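PDB 3C2B: transcriptional regulator, TetR family from Agrobacterium tumefaciens, which probably binds regulatory DNA through a helix-turn-helix motif as a transcription factor of the TetR family. Local coordinates for residues 24-27 with 28-32; 107-110 with 111-115; 177-181 with 182-186. One frame throughout, in Å; residues are numbered along the deposited sequence.

Interaction 1 of 3, residues 24-27 with 28-32; sequences ALRL and LVEGG
Arg26 and Glu30, one helical turn apart, run side by side in the same direction on the exposed flank of helix 15-31. Their charged planes are only 12° from parallel, yet Glu30 OE2 lies well out of the guanidinium plane, so no N-H points at it. Arg26 NE to Glu30 OE2, 3.8 Å, is a long salt bridge of charges only. The nearer touch is to the aliphatic part of Arg26: Glu30 OE2 rests 3.6 Å from Arg26 CG. Arg26 sends CG anti to its own nitrogen (chi1 165°), toward the C-terminal end of the helix, while the extended Glu30 chain leans back over the preceding turn, its CG 3.2 Å from Arg26 O.

Beneath this pair the backbone bonds are regular. Glu30 N donates to Arg26 O at 3.1 Å, and Gly31 N closes on Leu27 O at 2.9 Å. Gly32, with positive phi, then takes the chain out of the helix. On the inner faces, Ala24 and Leu27 pack on Leu36 and Leu41, Leu25 on Met66 and Phe69, and Leu28 on Ala111 and Leu112, while Val29 also reaches Arg122 of the second subunit. This is an i to i+4 ion pair on the outer side of the first helix of a TetR-type DNA-binding domain, near that helix's C-terminal end.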
loop_
_atom_site.group_PDB
_atom_site.type_symbol
_atom_site.label_atom_id
_atom_site.label_comp_id
_atom_site.label_asym_id
_atom_site.label_seq_id
_atom_site.Cartn_x
_atom_site.Cartn_y
_atom_site.Cartn_z
ATOM N N ALA A 24 -12.046 -0.268 22.550
ATOM C CA ALA A 24 -11.735 -1.314 21.579
ATOM C C ALA A 24 -10.767 -0.798 20.502
ATOM O O ALA A 24 -9.815 -1.499 20.127
ATOM C CB ALA A 24 -13.014 -1.893 20.971
ATOM N N LEU A 25 -11.016 0.424 20.032
ATOM C CA LEU A 25 -10.088 1.165 19.166
ATOM C C LEU A 25 -8.711 1.324 19.828
ATOM O O LEU A 25 -7.693 1.063 19.190
ATOM C CB LEU A 25 -10.669 2.539 18.791
ATOM C CG LEU A 25 -11.578 2.654 17.553
ATOM C CD1 LEU A 25 -12.441 1.408 17.305
ATOM C CD2 LEU A 25 -12.429 3.932 17.564
ATOM N N ARG A 26 -8.707 1.733 21.101
ATOM C CA ARG A 26 -7.497 1.844 21.919
ATOM C C ARG A 26 -6.702 0.528 21.987
ATOM O O ARG A 26 -5.496 0.531 21.738
ATOM C CB ARG A 26 -7.849 2.341 23.330
ATOM C CG ARG A 26 -6.746 2.172 24.385
ATOM C CD ARG A 26 -6.872 3.201 25.519
ATOM N NE ARG A 26 -6.495 4.549 25.058
ATOM C CZ ARG A 26 -6.616 5.675 25.770
ATOM N NH1 ARG A 26 -7.108 5.660 27.010
ATOM N NH2 ARG A 26 -6.244 6.831 25.229
ATOM N N LEU A 27 -7.373 -0.575 22.333
ATOM C CA LEU A 27 -6.705 -1.889 22.439
ATOM C C LEU A 27 -6.037 -2.255 21.126
ATOM O O LEU A 27 -4.924 -2.778 21.092
ATOM C CB LEU A 27 -7.697 -2.998 22.809
ATOM C CG LEU A 27 -8.075 -3.212 24.279
ATOM C CD1 LEU A 27 -9.245 -4.192 24.364
ATOM C CD2 LEU A 27 -6.887 -3.712 25.125
ATOM N N LEU A 28 -6.733 -1.950 20.042
ATOM C CA LEU A 28 -6.308 -2.302 18.705
ATOM C C LEU A 28 -5.016 -1.571 18.276
ATOM O O LEU A 28 -4.095 -2.193 17.745
ATOM C CB LEU A 28 -7.471 -2.003 17.746
ATOM C CG LEU A 28 -7.835 -2.849 16.506
ATOM C CD1 LEU A 28 -7.772 -2.014 15.292
ATOM C CD2 LEU A 28 -7.090 -4.172 16.368
ATOM N N VAL A 29 -4.962 -0.259 18.508
ATOM C CA VAL A 29 -3.765 0.544 18.219
ATOM C C VAL A 29 -2.573 0.010 19.032
ATOM O O VAL A 29 -1.465 -0.157 18.524
ATOM C CB VAL A 29 -4.001 2.053 18.524
ATOM C CG1 VAL A 29 -2.702 2.887 18.349
ATOM C CG2 VAL A 29 -5.169 2.618 17.669
ATOM N N GLU A 30 -2.828 -0.267 20.300
ATOM C CA GLU A 30 -1.763 -0.634 21.248
ATOM C C GLU A 30 -1.182 -2.060 21.067
ATOM O O GLU A 30 0.041 -2.251 21.085
ATOM C CB GLU A 30 -2.251 -0.367 22.672
ATOM C CG GLU A 30 -2.517 1.132 22.851
ATOM C CD GLU A 30 -2.997 1.530 24.225
ATOM O OE1 GLU A 30 -3.206 0.652 25.089
ATOM O OE2 GLU A 30 -3.171 2.748 24.441
ATOM N N GLY A 31 -2.056 -3.043 20.861
ATOM C CA GLY A 31 -1.620 -4.420 20.719
ATOM C C GLY A 31 -2.014 -5.158 19.448
ATOM O O GLY A 31 -1.780 -6.353 19.351
ATOM N N GLY A 32 -2.602 -4.477 18.472
ATOM C CA GLY A 32 -3.044 -5.156 17.238
ATOM C C GLY A 32 -4.223 -6.107 17.452
ATOM O O GLY A 32 -4.853 -6.127 18.533
#

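Interaction 2 of 3, residues 107-110 with 111-115; sequences DVSL and ALNRL
Asn113 and Arg114 reach back one turn along helix 107-120, each to the residue four places before it. The carbonyl oxygen of Ser109 is gripped twice by Asn113. The backbone N-H of Asn113 comes in nearly straight at 3.0 Å from Ser109 O, with an angle of 170° at the hydrogen, and its side-chain ND2 adds a second bond to the same oxygen at 2.9 Å. That ND2 stands above the carbonyl plane, whereas Ser109 O lies close to the plane of the Asn113 amide. The ND2 bond holds the amide's rotation. Asn113 is buried and also packs on Leu182 of the second subunit.

Each nitrogen of the Arg114 guanidinium has a hydrogen-bond partner. With CG anti to its carbonyl carbon (chi1 -70°) and the chain extended as far as NE, Arg114 crosses Leu110 and lays one face of the guanidinium over Leu110 CB, which sits 3.6 Å above the plane toward its rim; Leu110 O accepts from Arg114 N at 2.8 Å. NH1 gives a hydrogen bond to a water, 2.7 Å away, and that water donates in turn to Asp107 O. NH2 and NE bond to the main-chain oxygens Met180 O and Leu181 O, at the end of helix 176-181. Asp107 O therefore serves both the water and Ala111 N, which donates to it at 2.9 Å. Leu112 N satisfies Val108 O, and on the same flank Val108 CG1 and Leu112 CD1 meet at 3.6 Å, their side chains pointing the same way. The buried arginine, hydrogen-bonded to main-chain carbonyls at the C-terminal end of helix 176-181, ties together two helices of this all-helical, TetR-type C-terminal domain.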
loop_
_atom_site.group_PDB
_atom_site.type_symbol
_atom_site.label_atom_id
_atom_site.label_comp_id
_atom_site.label_asym_id
_atom_site.label_seq_id
_atom_site.Cartn_x
_atom_site.Cartn_y
_atom_site.Cartn_z
ATOM N N ASP A 107 -3.089 6.685 13.634
ATOM C CA ASP A 107 -2.878 5.432 14.358
ATOM C C ASP A 107 -4.103 4.513 14.291
ATOM O O ASP A 107 -3.983 3.298 14.051
ATOM C CB ASP A 107 -2.375 5.644 15.818
ATOM C CG ASP A 107 -3.241 6.565 16.632
ATOM O OD1 ASP A 107 -4.346 6.971 16.184
ATOM O OD2 ASP A 107 -2.813 6.881 17.768
ATOM N N VAL A 108 -5.274 5.118 14.432
ATOM C CA VAL A 108 -6.530 4.358 14.424
ATOM C C VAL A 108 -6.780 3.810 13.003
ATOM O O VAL A 108 -7.196 2.655 12.834
ATOM C CB VAL A 108 -7.738 5.212 14.876
ATOM C CG1 VAL A 108 -9.019 4.363 14.902
ATOM C CG2 VAL A 108 -7.473 5.853 16.246
ATOM N N SER A 109 -6.576 4.670 12.001
ATOM C CA SER A 109 -6.782 4.262 10.619
ATOM C C SER A 109 -5.835 3.096 10.311
ATOM O O SER A 109 -6.277 2.061 9.749
ATOM C CB SER A 109 -6.605 5.436 9.628
ATOM O OG SER A 109 -6.433 4.961 8.282
ATOM N N LEU A 110 -4.563 3.225 10.696
ATOM C CA LEU A 110 -3.618 2.112 10.459
ATOM C C LEU A 110 -4.069 0.831 11.133
ATOM O O LEU A 110 -4.017 -0.234 10.531
ATOM C CB LEU A 110 -2.201 2.456 10.913
ATOM C CG LEU A 110 -1.475 3.475 10.039
ATOM C CD1 LEU A 110 -0.279 4.037 10.838
ATOM C CD2 LEU A 110 -1.036 2.910 8.676
ATOM N N ALA A 111 -4.513 0.948 12.385
ATOM C CA ALA A 111 -4.903 -0.201 13.198
ATOM C C ALA A 111 -6.172 -0.854 12.625
ATOM O O ALA A 111 -6.245 -2.083 12.540
ATOM C CB ALA A 111 -5.136 0.233 14.609
ATOM N N LEU A 112 -7.135 -0.061 12.155
ATOM C CA LEU A 112 -8.323 -0.673 11.555
ATOM C C LEU A 112 -8.018 -1.379 10.221
ATOM O O LEU A 112 -8.489 -2.500 9.965
ATOM C CB LEU A 112 -9.449 0.355 11.408
ATOM C CG LEU A 112 -9.946 0.732 12.804
ATOM C CD1 LEU A 112 -10.690 2.071 12.734
ATOM C CD2 LEU A 112 -10.801 -0.392 13.483
ATOM N N ASN A 113 -7.212 -0.718 9.396
ATOM C CA ASN A 113 -6.699 -1.334 8.173
ATOM C C ASN A 113 -5.920 -2.609 8.422
ATOM O O ASN A 113 -6.196 -3.617 7.765
ATOM C CB ASN A 113 -5.904 -0.326 7.326
ATOM C CG ASN A 113 -6.828 0.539 6.485
ATOM O OD1 ASN A 113 -7.340 0.080 5.481
ATOM N ND2 ASN A 113 -7.088 1.768 6.931
ATOM N N ARG A 114 -4.996 -2.596 9.384
ATOM C CA ARG A 114 -4.324 -3.820 9.813
ATOM C C ARG A 114 -5.327 -4.891 10.201
ATOM O O ARG A 114 -5.185 -6.044 9.818
ATOM C CB ARG A 114 -3.426 -3.568 11.021
ATOM C CG ARG A 114 -2.207 -2.736 10.702
ATOM C CD ARG A 114 -1.394 -2.417 11.954
ATOM N NE ARG A 114 -0.261 -1.564 11.583
ATOM C CZ ARG A 114 0.023 -0.428 12.212
ATOM N NH1 ARG A 114 -0.697 -0.046 13.279
ATOM N NH2 ARG A 114 1.027 0.307 11.800
ATOM N N LEU A 115 -6.344 -4.514 10.971
ATOM C CA LEU A 115 -7.326 -5.500 11.455
ATOM C C LEU A 115 -8.043 -6.165 10.270
ATOM O O LEU A 115 -8.076 -7.395 10.180
ATOM C CB LEU A 115 -8.336 -4.838 12.392
ATOM C CG LEU A 115 -9.517 -5.722 12.774
ATOM C CD1 LEU A 115 -9.012 -6.741 13.724
ATOM C CD2 LEU A 115 -10.642 -4.901 13.385
HETATM O O HOH W 1 -1.387 2.273 14.546
#

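Interaction 3 of 3, residues 177-181 with 182-186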
loop_
_atom_site.group_PDB
_atom_site.type_symbol
_atom_site.label_atom_id
_atom_site.label_comp_id
_atom_site.label_asym_id
_atom_site.label_seq_id
_atom_site.Cartn_x
_atom_site.Cartn_y
_atom_site.Cartn_z
ATOM N N HIS A 177 1.768 3.674 2.373
ATOM C CA HIS A 177 0.677 3.160 3.216
ATOM C C HIS A 177 0.967 1.715 3.648
ATOM O O HIS A 177 0.939 1.419 4.847
ATOM C CB HIS A 177 -0.686 3.297 2.504
ATOM C CG HIS A 177 -1.857 3.060 3.394
ATOM N ND1 HIS A 177 -3.117 2.801 2.909
ATOM C CD2 HIS A 177 -1.976 3.105 4.749
ATOM C CE1 HIS A 177 -3.969 2.701 3.928
ATOM N NE2 HIS A 177 -3.295 2.860 5.054
ATOM N N VAL A 178 1.280 0.844 2.685
ATOM C CA VAL A 178 1.828 -0.505 2.957
ATOM C C VAL A 178 3.027 -0.491 3.966
ATOM O O VAL A 178 2.966 -1.164 4.998
ATOM C CB VAL A 178 2.104 -1.346 1.638
ATOM C CG1 VAL A 178 2.668 -2.712 1.961
ATOM C CG2 VAL A 178 0.834 -1.547 0.844
ATOM N N ARG A 179 4.066 0.316 3.736
ATOM C CA ARG A 179 5.149 0.388 4.732
ATOM C C ARG A 179 4.698 0.709 6.166
ATOM O O ARG A 179 5.195 0.109 7.122
ATOM C CB ARG A 179 6.263 1.343 4.272
ATOM C CG ARG A 179 6.804 0.936 2.856
ATOM C CD ARG A 179 8.024 1.732 2.394
ATOM N NE ARG A 179 9.187 1.486 3.239
ATOM C CZ ARG A 179 9.991 0.414 3.172
ATOM N NH1 ARG A 179 11.010 0.314 4.037
ATOM N NH2 ARG A 179 9.776 -0.569 2.278
HETATM N N MSE A 180 3.770 1.664 6.306
HETATM C CA MSE A 180 3.308 2.103 7.618
HETATM C C MSE A 180 2.490 1.015 8.281
HETATM O O MSE A 180 2.619 0.765 9.481
HETATM C CB MSE A 180 2.532 3.426 7.530
HETATM C CG MSE A 180 3.418 4.648 7.181
HETATM SE SE MSE A 180 2.530 6.376 7.366
HETATM C CE MSE A 180 1.118 6.122 6.106
ATOM N N LEU A 181 1.710 0.328 7.469
ATOM C CA LEU A 181 0.888 -0.782 7.900
ATOM C C LEU A 181 1.713 -1.913 8.442
ATOM O O LEU A 181 1.304 -2.597 9.365
ATOM C CB LEU A 181 0.025 -1.272 6.736
ATOM C CG LEU A 181 -1.164 -0.365 6.382
ATOM C CD1 LEU A 181 -1.882 -0.885 5.118
ATOM C CD2 LEU A 181 -2.123 -0.267 7.512
ATOM N N LEU A 182 2.887 -2.096 7.850
ATOM C CA LEU A 182 3.871 -3.089 8.277
ATOM C C LEU A 182 4.581 -2.578 9.526
ATOM O O LEU A 182 5.282 -3.327 10.177
ATOM C CB LEU A 182 4.880 -3.388 7.145
ATOM C CG LEU A 182 4.391 -4.202 5.928
ATOM C CD1 LEU A 182 5.334 -4.004 4.729
ATOM C CD2 LEU A 182 4.261 -5.737 6.210
ATOM N N GLY A 183 4.424 -1.294 9.852
ATOM C CA GLY A 183 4.961 -0.842 11.148
ATOM C C GLY A 183 6.025 0.214 10.997
ATOM O O GLY A 183 6.558 0.669 11.971
ATOM N N GLU A 184 6.346 0.603 9.764
ATOM C CA GLU A 184 7.316 1.668 9.585
ATOM C C GLU A 184 6.712 3.015 9.955
ATOM O O GLU A 184 5.648 3.373 9.474
ATOM C CB GLU A 184 7.824 1.687 8.155
ATOM C CG GLU A 184 9.044 2.557 7.952
ATOM C CD GLU A 184 9.399 2.690 6.498
ATOM O OE1 GLU A 184 9.687 1.675 5.885
ATOM O OE2 GLU A 184 9.370 3.801 5.957
ATOM N N ALA A 185 7.396 3.758 10.816
ATOM C CA ALA A 185 7.003 5.132 11.124
ATOM C C ALA A 185 7.330 6.038 9.917
ATOM O O ALA A 185 8.401 5.877 9.303
ATOM C CB ALA A 185 7.708 5.627 12.405
ATOM N N PRO A 186 6.449 7.019 9.603
ATOM C CA PRO A 186 6.707 7.810 8.387
ATOM C C PRO A 186 7.834 8.816 8.614
ATOM O O PRO A 186 8.112 9.210 9.767
ATOM C CB PRO A 186 5.404 8.596 8.210
ATOM C CG PRO A 186 4.935 8.825 9.634
ATOM C CD PRO A 186 5.263 7.523 10.343
HETATM O O HOH W 2 3.490 3.504 11.400
#
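Leu182, Glu184 and Arg179 carry most of this contact at the end of helix 176-181. Leu182 keeps a helical bond, its N 3.0 Å from Val178 O, and lies alongside Val178, with CD1 of Leu182 4.1 Å from CG1 of Val178; beyond, it packs on Ile117 of the second subunit.

Glu184 returns to the last turn by main chain and side chain together. The chain here forms a Schellman motif: Gly183, at positive phi, is the first residue to leave the helix, and two bonds run back, Glu184 N to Arg179 O at 2.9 Å and Gly183 N to Met180 O at 2.8 Å. The Glu184 carboxylate is carried to Arg179 by an extended chain whose CG lies opposite the backbone N (chi1 -167°), while the Arg179 chain bends at chi3. Glu184 OE1 sits at the guanidinium edge, 2.7 Å from Arg179 NE and 2.6 Å from Arg179 NH1, in a salt bridge whose two hydrogen bonds are both weak (121° at the hydrogen), as the single oxygen straddles NE and NH1. The two planes are turned 62° apart.

Glu184 O receives a CA-H...O contact from Met180, a selenomethionine here, and a hydrogen bond from a water. The Met180 side chain crosses that of Pro186 at about a right angle, SE 3.7 Å from Pro186 CB.

In the fold
The three contacts come in series along the chain. Interaction 1 lies on helix 15-31, in the N-terminal DNA-binding part, while interactions 2 and 3 belong to the C-terminal part, on helix 107-120 and at the end of helix 176-181. Interaction 2 is in the middle: its centre is 9 Å from that of interaction 1 and 11 Å from that of interaction 3. Leu28 and Val29 pack on its Asp107, Ala111 and Leu112; Leu110 and Arg114 face interaction 3. Interactions 1 and 3 do not touch, their nearest atoms being about 9 Å apart. Helix 107-120 thus packs against both neighbouring helices, giving one continuous run of contacts from the DNA-binding part into the C-terminal part, and all three interactions reach the second subunit.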